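Local coordinates for protein type III Pentaketide Synthase (Neurospora crassa, PDB 3EUO) that probably acts as a type III polyketide synthase, an acyltransferase of the chalcone and stilbene synthase family that makes pentaketide products, at residues A[86-91]-A[203-208]; A[235-240]-A[367-372]; A[293-298]-A[361-366]. One frame throughout, in Å; residues are numbered along the deposited sequence.

Contact 1 of 3, residues A[86-91]-A[203-208]; sequences VEASRK and DCASAV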
ATOM      1  N   VAL A  86       7.562   1.371 -16.396  1.00 12.52           N
ATOM      2  CA  VAL A  86       8.140   0.232 -17.098  1.00 12.81           C
ATOM      3  C   VAL A  86       9.555   0.595 -17.570  1.00 13.36           C
ATOM      4  O   VAL A  86      10.493  -0.171 -17.364  1.00 13.47           O
ATOM      5  CB  VAL A  86       7.246  -0.255 -18.269  1.00 12.54           C
ATOM      6  CG1 VAL A  86       7.958  -1.320 -19.100  1.00 12.56           C
ATOM      7  CG2 VAL A  86       5.913  -0.812 -17.741  1.00 11.32           C
ATOM      8  N   GLU A  87       9.707   1.777 -18.164  1.00 14.01           N
ATOM      9  CA  GLU A  87      11.020   2.187 -18.688  1.00 14.67           C
ATOM     10  C   GLU A  87      12.062   2.448 -17.591  1.00 14.53           C
ATOM     11  O   GLU A  87      13.225   2.049 -17.726  1.00 14.61           O
ATOM     12  CB  GLU A  87      10.866   3.387 -19.630  1.00 15.24           C
ATOM     13  CG  GLU A  87      12.178   3.936 -20.210  1.00 17.98           C
ATOM     14  CD  GLU A  87      12.918   2.949 -21.121  1.00 21.73           C
ATOM     15  OE1 GLU A  87      12.326   1.937 -21.563  1.00 23.12           O
ATOM     16  OE2 GLU A  87      14.109   3.200 -21.400  1.00 24.31           O
ATOM     17  N   ALA A  88      11.643   3.102 -16.502  1.00 14.09           N
ATOM     18  CA  ALA A  88      12.521   3.341 -15.351  1.00 13.73           C
ATOM     19  C   ALA A  88      12.997   2.015 -14.749  1.00 13.95           C
ATOM     20  O   ALA A  88      14.178   1.842 -14.457  1.00 13.89           O
ATOM     21  CB  ALA A  88      11.800   4.175 -14.294  1.00 14.12           C
ATOM     22  N   SER A  89      12.064   1.083 -14.583  1.00 13.55           N
ATOM     23  CA  SER A  89      12.371  -0.244 -14.061  1.00 13.68           C
ATOM     24  C   SER A  89      13.321  -1.001 -14.983  1.00 14.71           C
ATOM     25  O   SER A  89      14.235  -1.677 -14.503  1.00 14.22           O
ATOM     26  CB  SER A  89      11.085  -1.047 -13.852  1.00 13.56           C
ATOM     27  OG  SER A  89      10.249  -0.422 -12.883  1.00 12.33           O
ATOM     28  N   ARG A  90      13.091  -0.890 -16.294  1.00 14.92           N
ATOM     29  CA  ARG A  90      13.960  -1.531 -17.282  1.00 16.86           C
ATOM     30  C   ARG A  90      15.404  -1.051 -17.164  1.00 16.42           C
ATOM     31  O   ARG A  90      16.335  -1.850 -17.237  1.00 16.63           O
ATOM     32  CB  ARG A  90      13.463  -1.278 -18.706  1.00 16.57           C
ATOM     33  CG  ARG A  90      12.274  -2.127 -19.124  1.00 19.25           C
ATOM     34  CD  ARG A  90      12.021  -2.023 -20.643  1.00 20.00           C
ATOM     35  NE  ARG A  90      10.730  -2.598 -21.032  1.00 26.07           N
ATOM     36  CZ  ARG A  90      10.481  -3.903 -21.152  1.00 27.78           C
ATOM     37  NH1 ARG A  90      11.433  -4.804 -20.916  1.00 29.33           N
ATOM     38  NH2 ARG A  90       9.267  -4.311 -21.510  1.00 28.20           N
ATOM     39  N   LYS A  91      15.581   0.257 -17.001  1.00 16.06           N
ATOM     40  CA  LYS A  91      16.919   0.847 -16.949  1.00 16.18           C
ATOM     41  C   LYS A  91      17.646   0.493 -15.660  1.00 15.94           C
ATOM     42  O   LYS A  91      18.853   0.250 -15.667  1.00 15.98           O
ATOM     43  CB  LYS A  91      16.855   2.362 -17.151  1.00 16.40           C
ATOM     44  CG  LYS A  91      16.428   2.749 -18.570  1.00 15.91           C
ATOM     45  CD  LYS A  91      16.600   4.236 -18.858  1.00 17.18           C
ATOM     46  CE  LYS A  91      15.496   5.075 -18.260  1.00 15.92           C
ATOM     47  NZ  LYS A  91      15.582   6.508 -18.729  1.00 17.02           N
ATOM     48  N   ASP A 203       5.380  15.135 -12.806  1.00 12.92           N
ATOM     49  CA  ASP A 203       5.194  13.716 -13.111  1.00 13.38           C
ATOM     50  C   ASP A 203       6.545  13.052 -13.365  1.00 13.57           C
ATOM     51  O   ASP A 203       7.419  13.642 -14.006  1.00 13.71           O
ATOM     52  CB  ASP A 203       4.312  13.530 -14.356  1.00 13.39           C
ATOM     53  CG  ASP A 203       2.994  14.286 -14.270  1.00 14.02           C
ATOM     54  OD1 ASP A 203       2.548  14.601 -13.146  1.00 14.02           O
ATOM     55  OD2 ASP A 203       2.403  14.564 -15.335  1.00 13.06           O
ATOM     56  N   CYS A 204       6.701  11.828 -12.869  1.00 13.65           N
ATOM     57  CA  CYS A 204       7.952  11.089 -13.015  1.00 13.42           C
ATOM     58  C   CYS A 204       7.789   9.651 -12.567  1.00 13.39           C
ATOM     59  O   CYS A 204       6.924   9.340 -11.750  1.00 13.23           O
ATOM     60  CB  CYS A 204       9.058  11.731 -12.167  1.00 13.73           C
ATOM     61  SG  CYS A 204      10.719  11.021 -12.399  1.00 15.67           S
ATOM     62  N   ALA A 205       8.641   8.776 -13.094  1.00 12.98           N
ATOM     63  CA  ALA A 205       8.807   7.454 -12.495  1.00 12.63           C
ATOM     64  C   ALA A 205      10.282   7.220 -12.285  1.00 12.92           C
ATOM     65  O   ALA A 205      11.103   7.644 -13.092  1.00 13.10           O
ATOM     66  CB  ALA A 205       8.209   6.369 -13.369  1.00 12.90           C
ATOM     67  N   SER A 206      10.620   6.557 -11.186  1.00 12.87           N
ATOM     68  CA  SER A 206      12.007   6.250 -10.893  1.00 13.24           C
ATOM     69  C   SER A 206      12.076   4.928 -10.162  1.00 12.97           C
ATOM     70  O   SER A 206      11.138   4.548  -9.466  1.00 12.34           O
ATOM     71  CB  SER A 206      12.638   7.350 -10.052  1.00 13.00           C
ATOM     72  OG  SER A 206      11.936   7.519  -8.840  1.00 13.83           O
ATOM     73  N   ALA A 207      13.191   4.226 -10.331  1.00 13.22           N
ATOM     74  CA  ALA A 207      13.345   2.900  -9.745  1.00 13.03           C
ATOM     75  C   ALA A 207      14.781   2.634  -9.345  1.00 13.34           C
ATOM     76  O   ALA A 207      15.711   3.198  -9.924  1.00 13.37           O
ATOM     77  CB  ALA A 207      12.862   1.831 -10.726  1.00 13.37           C
ATOM     78  N   VAL A 208      14.944   1.798  -8.323  1.00 13.56           N
ATOM     79  CA  VAL A 208      16.245   1.240  -7.978  1.00 13.35           C
ATOM     80  C   VAL A 208      16.117  -0.268  -7.799  1.00 13.61           C
ATOM     81  O   VAL A 208      15.030  -0.790  -7.538  1.00 13.08           O
ATOM     82  CB  VAL A 208      16.889   1.878  -6.707  1.00 13.54           C
ATOM     83  CG1 VAL A 208      17.035   3.399  -6.868  1.00 13.00           C
ATOM     84  CG2 VAL A 208      16.102   1.533  -5.439  1.00 13.36           C
TER

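Contact 2 of 3, residues A[235-240]-A[367-372]; sequences PDSEHD and PGINVE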
ATOM      1  N   PRO A 235       4.818  14.506  15.861  1.00 16.85           N
ATOM      2  CA  PRO A 235       3.528  14.420  16.551  1.00 17.31           C
ATOM      3  C   PRO A 235       2.575  15.539  16.153  1.00 17.54           C
ATOM      4  O   PRO A 235       3.019  16.659  15.858  1.00 17.52           O
ATOM      5  CB  PRO A 235       3.903  14.568  18.033  1.00 17.49           C
ATOM      6  CG  PRO A 235       5.366  14.314  18.097  1.00 18.10           C
ATOM      7  CD  PRO A 235       5.920  14.779  16.799  1.00 17.13           C
ATOM      8  N   ASP A 236       1.282  15.209  16.147  1.00 17.92           N
ATOM      9  CA  ASP A 236       0.176  16.155  15.955  1.00 18.50           C
ATOM     10  C   ASP A 236       0.334  17.073  14.738  1.00 17.96           C
ATOM     11  O   ASP A 236       0.160  18.301  14.822  1.00 17.80           O
ATOM     12  CB  ASP A 236      -0.082  16.938  17.250  1.00 19.22           C
ATOM     13  CG  ASP A 236      -0.304  16.015  18.448  1.00 21.42           C
ATOM     14  OD1 ASP A 236      -1.098  15.049  18.336  1.00 23.47           O
ATOM     15  OD2 ASP A 236       0.333  16.245  19.495  1.00 24.91           O
ATOM     16  N   SER A 237       0.654  16.454  13.604  1.00 17.19           N
ATOM     17  CA  SER A 237       0.898  17.170  12.356  1.00 16.53           C
ATOM     18  C   SER A 237       0.145  16.575  11.154  1.00 16.51           C
ATOM     19  O   SER A 237       0.430  16.929  10.006  1.00 16.27           O
ATOM     20  CB  SER A 237       2.403  17.267  12.071  1.00 16.27           C
ATOM     21  OG  SER A 237       2.981  15.981  11.893  1.00 15.06           O
ATOM     22  N   GLU A 238      -0.828  15.702  11.425  1.00 16.61           N
ATOM     23  CA  GLU A 238      -1.697  15.137  10.380  1.00 17.07           C
ATOM     24  C   GLU A 238      -2.356  16.203   9.518  1.00 17.39           C
ATOM     25  O   GLU A 238      -2.399  16.074   8.299  1.00 17.09           O
ATOM     26  CB  GLU A 238      -2.814  14.285  10.986  1.00 17.13           C
ATOM     27  CG  GLU A 238      -2.346  13.114  11.780  1.00 18.32           C
ATOM     28  CD  GLU A 238      -2.214  13.408  13.266  1.00 20.26           C
ATOM     29  OE1 GLU A 238      -2.227  14.596  13.685  1.00 20.66           O
ATOM     30  OE2 GLU A 238      -2.088  12.427  14.024  1.00 20.31           O
ATOM     31  N   HIS A 239      -2.864  17.253  10.162  1.00 17.47           N
ATOM     32  CA  HIS A 239      -3.619  18.305   9.475  1.00 18.23           C
ATOM     33  C   HIS A 239      -2.743  19.239   8.638  1.00 17.76           C
ATOM     34  O   HIS A 239      -3.260  20.064   7.867  1.00 18.51           O
ATOM     35  CB  HIS A 239      -4.435  19.121  10.492  1.00 18.49           C
ATOM     36  CG  HIS A 239      -3.593  19.850  11.499  1.00 20.65           C
ATOM     37  ND1 HIS A 239      -2.931  19.205  12.525  1.00 22.52           N
ATOM     38  CD2 HIS A 239      -3.314  21.168  11.641  1.00 21.76           C
ATOM     39  CE1 HIS A 239      -2.277  20.097  13.251  1.00 22.50           C
ATOM     40  NE2 HIS A 239      -2.495  21.294  12.739  1.00 23.47           N
ATOM     41  N   ASP A 240      -1.426  19.109   8.778  1.00 17.15           N
ATOM     42  CA  ASP A 240      -0.490  19.993   8.093  1.00 16.89           C
ATOM     43  C   ASP A 240      -0.135  19.560   6.671  1.00 16.37           C
ATOM     44  O   ASP A 240       0.299  20.377   5.869  1.00 16.15           O
ATOM     45  CB  ASP A 240       0.783  20.160   8.917  1.00 17.16           C
ATOM     46  CG  ASP A 240       0.523  20.856  10.231  1.00 18.25           C
ATOM     47  OD1 ASP A 240       0.117  22.032  10.203  1.00 18.89           O
ATOM     48  OD2 ASP A 240       0.705  20.221  11.283  1.00 19.45           O
ATOM     49  N   PRO A 367       3.115  13.290   4.077  1.00 14.20           N
ATOM     50  CA  PRO A 367       1.967  13.190   4.984  1.00 14.01           C
ATOM     51  C   PRO A 367       2.229  12.299   6.201  1.00 13.97           C
ATOM     52  O   PRO A 367       2.765  11.188   6.067  1.00 14.59           O
ATOM     53  CB  PRO A 367       0.876  12.597   4.088  1.00 14.41           C
ATOM     54  CG  PRO A 367       1.178  13.150   2.739  1.00 14.51           C
ATOM     55  CD  PRO A 367       2.697  13.224   2.661  1.00 13.88           C
ATOM     56  N   GLY A 368       1.862  12.805   7.376  1.00 13.40           N
ATOM     57  CA  GLY A 368       2.097  12.118   8.645  1.00 13.54           C
ATOM     58  C   GLY A 368       2.095  13.078   9.827  1.00 13.67           C
ATOM     59  O   GLY A 368       1.235  12.967  10.710  1.00 14.13           O
ATOM     60  N   ILE A 369       3.055  14.005   9.886  1.00 13.43           N
ATOM     61  CA  ILE A 369       4.164  14.127   8.927  1.00 13.40           C
ATOM     62  C   ILE A 369       5.200  13.034   9.163  1.00 13.51           C
ATOM     63  O   ILE A 369       5.714  12.892  10.275  1.00 13.22           O
ATOM     64  CB  ILE A 369       4.867  15.517   9.020  1.00 13.55           C
ATOM     65  CG1 ILE A 369       3.913  16.645   8.616  1.00 13.27           C
ATOM     66  CG2 ILE A 369       6.145  15.544   8.142  1.00 13.01           C
ATOM     67  CD1 ILE A 369       4.482  18.069   8.830  1.00 13.64           C
ATOM     68  N   ASN A 370       5.493  12.269   8.111  1.00 13.52           N
ATOM     69  CA  ASN A 370       6.508  11.222   8.168  1.00 13.75           C
ATOM     70  C   ASN A 370       7.849  11.762   7.710  1.00 13.89           C
ATOM     71  O   ASN A 370       7.922  12.430   6.680  1.00 13.44           O
ATOM     72  CB  ASN A 370       6.132  10.057   7.247  1.00 13.68           C
ATOM     73  CG  ASN A 370       4.986   9.221   7.784  1.00 13.63           C
ATOM     74  OD1 ASN A 370       4.340   9.572   8.777  1.00 14.23           O
ATOM     75  ND2 ASN A 370       4.730   8.099   7.124  1.00 14.07           N
ATOM     76  N   VAL A 371       8.894  11.453   8.472  1.00 13.94           N
ATOM     77  CA  VAL A 371      10.263  11.789   8.103  1.00 14.74           C
ATOM     78  C   VAL A 371      11.024  10.500   7.808  1.00 14.58           C
ATOM     79  O   VAL A 371      10.960   9.547   8.590  1.00 14.99           O
ATOM     80  CB  VAL A 371      10.988  12.539   9.244  1.00 14.86           C
ATOM     81  CG1 VAL A 371      12.402  12.924   8.812  1.00 15.54           C
ATOM     82  CG2 VAL A 371      10.196  13.768   9.687  1.00 16.35           C
ATOM     83  N   GLU A 372      11.744  10.481   6.689  1.00 14.38           N
ATOM     84  CA  GLU A 372      12.563   9.345   6.295  1.00 14.60           C
ATOM     85  C   GLU A 372      13.991   9.822   6.058  1.00 14.55           C
ATOM     86  O   GLU A 372      14.201  10.824   5.379  1.00 14.59           O
ATOM     87  CB  GLU A 372      12.036   8.715   4.997  1.00 15.07           C
ATOM     88  CG  GLU A 372      10.620   8.142   5.077  1.00 15.03           C
ATOM     89  CD  GLU A 372      10.525   6.784   5.786  1.00 16.71           C
ATOM     90  OE1 GLU A 372      11.551   6.099   5.983  1.00 18.32           O
ATOM     91  OE2 GLU A 372       9.399   6.391   6.134  1.00 15.82           O
TER
HETATM   92  O   HOH W   1       1.210  13.545  13.274  1.00 14.59           O
HETATM   93  O   HOH W   2       0.641  15.205   7.746  1.00 14.73           O

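Contact 3 of 3, residues A[293-298]-A[361-366]; sequences WAMHPG and VGCAFG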
ATOM      1  N   TRP A 293      24.193  15.375   0.420  1.00 16.78           N
ATOM      2  CA  TRP A 293      22.828  15.323   0.908  1.00 16.67           C
ATOM      3  C   TRP A 293      21.839  15.180  -0.246  1.00 16.80           C
ATOM      4  O   TRP A 293      21.671  16.093  -1.064  1.00 16.94           O
ATOM      5  CB  TRP A 293      22.523  16.570   1.734  1.00 17.19           C
ATOM      6  CG  TRP A 293      23.035  16.516   3.142  1.00 17.20           C
ATOM      7  CD1 TRP A 293      24.327  16.675   3.557  1.00 17.59           C
ATOM      8  CD2 TRP A 293      22.254  16.316   4.321  1.00 17.20           C
ATOM      9  NE1 TRP A 293      24.399  16.572   4.928  1.00 17.73           N
ATOM     10  CE2 TRP A 293      23.140  16.344   5.421  1.00 17.78           C
ATOM     11  CE3 TRP A 293      20.889  16.101   4.554  1.00 18.64           C
ATOM     12  CZ2 TRP A 293      22.705  16.175   6.739  1.00 17.79           C
ATOM     13  CZ3 TRP A 293      20.456  15.929   5.861  1.00 17.98           C
ATOM     14  CH2 TRP A 293      21.362  15.973   6.938  1.00 17.67           C
ATOM     15  N   ALA A 294      21.212  14.011  -0.324  1.00 16.45           N
ATOM     16  CA  ALA A 294      20.174  13.762  -1.307  1.00 16.08           C
ATOM     17  C   ALA A 294      18.839  14.090  -0.633  1.00 16.13           C
ATOM     18  O   ALA A 294      18.197  13.215  -0.045  1.00 15.59           O
ATOM     19  CB  ALA A 294      20.213  12.300  -1.757  1.00 16.44           C
ATOM     20  N   MET A 295      18.444  15.360  -0.695  1.00 16.07           N
ATOM     21  CA  MET A 295      17.187  15.802  -0.093  1.00 16.34           C
ATOM     22  C   MET A 295      16.053  15.740  -1.103  1.00 16.22           C
ATOM     23  O   MET A 295      16.242  16.098  -2.265  1.00 16.23           O
ATOM     24  CB  MET A 295      17.321  17.245   0.406  1.00 16.83           C
ATOM     25  CG  MET A 295      16.072  17.802   1.091  1.00 19.09           C
ATOM     26  SD  MET A 295      15.831  17.169   2.769  1.00 26.15           S
ATOM     27  CE  MET A 295      17.515  17.344   3.371  1.00 18.47           C
ATOM     28  N   HIS A 296      14.877  15.296  -0.665  1.00 15.89           N
ATOM     29  CA  HIS A 296      13.690  15.439  -1.495  1.00 16.38           C
ATOM     30  C   HIS A 296      13.297  16.914  -1.481  1.00 16.32           C
ATOM     31  O   HIS A 296      13.028  17.474  -0.412  1.00 16.21           O
ATOM     32  CB  HIS A 296      12.518  14.592  -0.997  1.00 16.39           C
ATOM     33  CG  HIS A 296      11.259  14.826  -1.772  1.00 17.87           C
ATOM     34  ND1 HIS A 296      10.141  15.423  -1.228  1.00 19.68           N
ATOM     35  CD2 HIS A 296      10.965  14.593  -3.072  1.00 17.48           C
ATOM     36  CE1 HIS A 296       9.205  15.524  -2.155  1.00 18.06           C
ATOM     37  NE2 HIS A 296       9.678  15.022  -3.281  1.00 19.53           N
ATOM     38  N   PRO A 297      13.270  17.550  -2.665  1.00 16.78           N
ATOM     39  CA  PRO A 297      12.996  18.980  -2.718  1.00 17.16           C
ATOM     40  C   PRO A 297      11.491  19.256  -2.729  1.00 17.83           C
ATOM     41  O   PRO A 297      10.924  19.595  -3.776  1.00 17.63           O
ATOM     42  CB  PRO A 297      13.659  19.403  -4.024  1.00 16.98           C
ATOM     43  CG  PRO A 297      13.528  18.189  -4.921  1.00 17.31           C
ATOM     44  CD  PRO A 297      13.504  16.977  -4.007  1.00 16.71           C
ATOM     45  N   GLY A 298      10.862  19.092  -1.565  1.00 18.27           N
ATOM     46  CA  GLY A 298       9.415  19.265  -1.418  1.00 19.60           C
ATOM     47  C   GLY A 298       8.958  20.672  -1.760  1.00 20.23           C
ATOM     48  O   GLY A 298       7.853  20.864  -2.271  1.00 20.88           O
ATOM     49  N   VAL A 361      23.579  11.250   2.738  1.00 14.46           N
ATOM     50  CA  VAL A 361      22.397  11.210   3.576  1.00 14.26           C
ATOM     51  C   VAL A 361      21.182  11.442   2.683  1.00 14.38           C
ATOM     52  O   VAL A 361      21.130  12.445   1.967  1.00 14.03           O
ATOM     53  CB  VAL A 361      22.466  12.271   4.700  1.00 14.40           C
ATOM     54  CG1 VAL A 361      21.197  12.263   5.526  1.00 13.87           C
ATOM     55  CG2 VAL A 361      23.678  12.019   5.595  1.00 15.28           C
ATOM     56  N   GLY A 362      20.225  10.514   2.719  1.00 13.87           N
ATOM     57  CA  GLY A 362      18.971  10.674   1.990  1.00 14.86           C
ATOM     58  C   GLY A 362      17.915  11.158   2.965  1.00 14.63           C
ATOM     59  O   GLY A 362      17.887  10.714   4.107  1.00 14.06           O
ATOM     60  N   CYS A 363      17.065  12.083   2.525  1.00 15.62           N
ATOM     61  CA  CYS A 363      16.025  12.628   3.394  1.00 15.65           C
ATOM     62  C   CYS A 363      14.778  13.014   2.597  1.00 15.54           C
ATOM     63  O   CYS A 363      14.878  13.569   1.500  1.00 15.62           O
ATOM     64  CB  CYS A 363      16.564  13.827   4.175  1.00 15.79           C
ATOM     65  SG  CYS A 363      15.425  14.490   5.411  1.00 18.62           S
ATOM     66  N   ALA A 364      13.609  12.705   3.160  1.00 15.32           N
ATOM     67  CA  ALA A 364      12.323  13.019   2.545  1.00 15.00           C
ATOM     68  C   ALA A 364      11.258  13.162   3.630  1.00 15.04           C
ATOM     69  O   ALA A 364      11.328  12.494   4.662  1.00 15.08           O
ATOM     70  CB  ALA A 364      11.917  11.927   1.552  1.00 15.02           C
ATOM     71  N   PHE A 365      10.290  14.047   3.399  1.00 15.17           N
ATOM     72  CA  PHE A 365       9.132  14.192   4.285  1.00 15.88           C
ATOM     73  C   PHE A 365       7.873  14.029   3.460  1.00 15.24           C
ATOM     74  O   PHE A 365       7.863  14.360   2.263  1.00 14.89           O
ATOM     75  CB  PHE A 365       9.082  15.582   4.944  1.00 16.97           C
ATOM     76  CG  PHE A 365      10.387  16.035   5.535  1.00 20.00           C
ATOM     77  CD1 PHE A 365      10.712  15.730   6.854  1.00 22.74           C
ATOM     78  CD2 PHE A 365      11.282  16.785   4.783  1.00 22.13           C
ATOM     79  CE1 PHE A 365      11.921  16.152   7.406  1.00 23.73           C
ATOM     80  CE2 PHE A 365      12.499  17.210   5.321  1.00 23.26           C
ATOM     81  CZ  PHE A 365      12.815  16.891   6.639  1.00 21.58           C
ATOM     82  N   GLY A 366       6.811  13.558   4.106  1.00 14.51           N
ATOM     83  CA  GLY A 366       5.486  13.477   3.483  1.00 14.33           C
ATOM     84  C   GLY A 366       4.377  13.453   4.526  1.00 14.12           C
ATOM     85  O   GLY A 366       4.647  13.590   5.728  1.00 14.33           O
TER
HETATM   86  O   HOH W   3      11.929  16.480   1.842  1.00 24.25           O

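Contact 1 of 3, residues A[86-91]-A[203-208]
In the N-terminal half of the thiolase-like fold, A88 and S89 seat helix 70-96 on strand 204-211, which runs antiparallel to its neighbours 168-175 and 4-11. The short axes of 86-91 and 204-208 approach to 6.8 Å with only 26° between their directions, so helix and strand run nearly alongside. That closeness rests on small side chains: three alanines and a serine carry the contact, and no hydrogen bond crosses it. The A88 methyl points toward the strand and settles between the methyls of A205 and A207, which point to the same side of the strand, A88 CB lying 4.3 Å from A205 CB. It also rests on the A205 carbonyl, with A88 CB to A205 O at 3.7 Å. A207 answers by placing its CB against the helix backbone, 4.0 Å from A88 O. S206 faces the other way, and its OG bonds to A333 O across the sheet, whereas R90 turns from the sheet to an exposed position; the helix therefore belongs to an outer layer. Helix 119-127 flanks it through V86 and S89. The S89 hydroxyl stands beside its own backbone N (chi1 -63°), a torsion that brings it back to A85 O one helical turn earlier, so that S89 OG meets the strand merely by van der Waals contact, 4.1 Å from A207 CB.

Contact 2 of 3, residues A[235-240]-A[367-372]
S237 lays its side chain against I369, S237 CB 3.8 Å from I369 CG1, while its OG takes the I369 backbone N-H in a bond of 2.8 Å that is almost straight (175° at the hydrogen). With chi1 at 63°, OG sits between the backbone N and the carbonyl carbon, turned toward 367-372, and it is held a second time through I234 O. Without the hydroxyl, as with an alanine here, the I369 amide would probably lose its straight bond and I234 O its link to this side chain. The G368-I369 peptide is cis, which puts the G368 carbonyl and the I369 N-H on opposite sides of neither chain but both facing 235-240. G368 O thus receives a proton from a water, 2.6 Å away, that in turn accepts from S237 N. A second water accepts from G368 N at 2.7 Å and lies 2.9 Å from S237 O, to which it can donate. A CB on G368 would run into N370 OD1. The extended I369 chain reaches D240, I369 CD1 to D240 CB being 4.2 Å, while D240's carboxylate is bound to S255 and R257. E238 sets its CG near G368 O and sends OE2 to K125 of the second subunit. The cis bond directly follows a Phe-Gly-Pro-Gly sequence, consistent with the GFGPG loop of chalcone synthases. Helix 258-277 covers I369 and D240 through L261, and strand 370-378 leaves the turn to run between strands 224-233 and 359-366.

Contact 3 of 3, residues A[293-298]-A[361-366]
The W293 indole carries V361 on one face: V361 CG1 lies 3.9 Å from the centroid of the six-membered ring and 17° off its normal, a CH-pi contact. Both side chains point the same way, side by side, and at the indole's edge NE1 bonds to P288 O. The F365 ring is met obliquely by M295 SD, 5.4 Å from its centroid and 65° off the normal, in a Met-aromatic contact. M295 starts with CG anti to its N (chi1 -178°) and then bends at the next two torsions, which folds the chain back over C363, with M295 SD 3.7 Å from C363 CB. Beside the H296 ring, A364 CB comes in obliquely and packs on H296 CB.

W293 and M295 sit on one strand and V361, C363 and F365 on its parallel neighbour, with H296 just past the strand end. Helices 300-310, 318-327, 334-342 and 345-348 lie between the two in sequence, a helical crossover connection with helices on both faces, in the C-terminal half of the thiolase-like fold. A294 N bonds to V361 O, C363 N to A294 O and H296 N to C363 O, at 2.8 to 3.0 Å. The following rung is opened by a water, which donates to H296 O (2.7 Å) and accepts weakly from F365 N. W293, M295, V361 and C363 share one face, covered by helices 258-277 and 300-310; A294 lies on the other, against helix 334-342. H296 opens a His-Pro-Gly sequence, and its NE2 makes a weak bond to N329 OD1, consistent with the Cys-His-Asn triad of chalcone synthases.

Overall arrangement
Contact 1 comes first along the chain, within the N-terminal half of the fold; contacts 2 and 3 share the C-terminal half, where both segments of contact 3 fall between those of contact 2. Centre to centre, contact 1 is about 27 Å from contact 2, on opposite sides of the chain's centre, and about 19 Å from contact 3; contacts 2 and 3 are about 15 Å apart. All reach one mixed sheet. Contacts 2 and 3 touch directly, E372 N lying 2.9 Å from A364 O, because 359-366 and 370-378 are successive antiparallel strands. They form one C-terminal unit, to which contact 1 is tied through the intervening sheet strands, 4-11 next to 224-233.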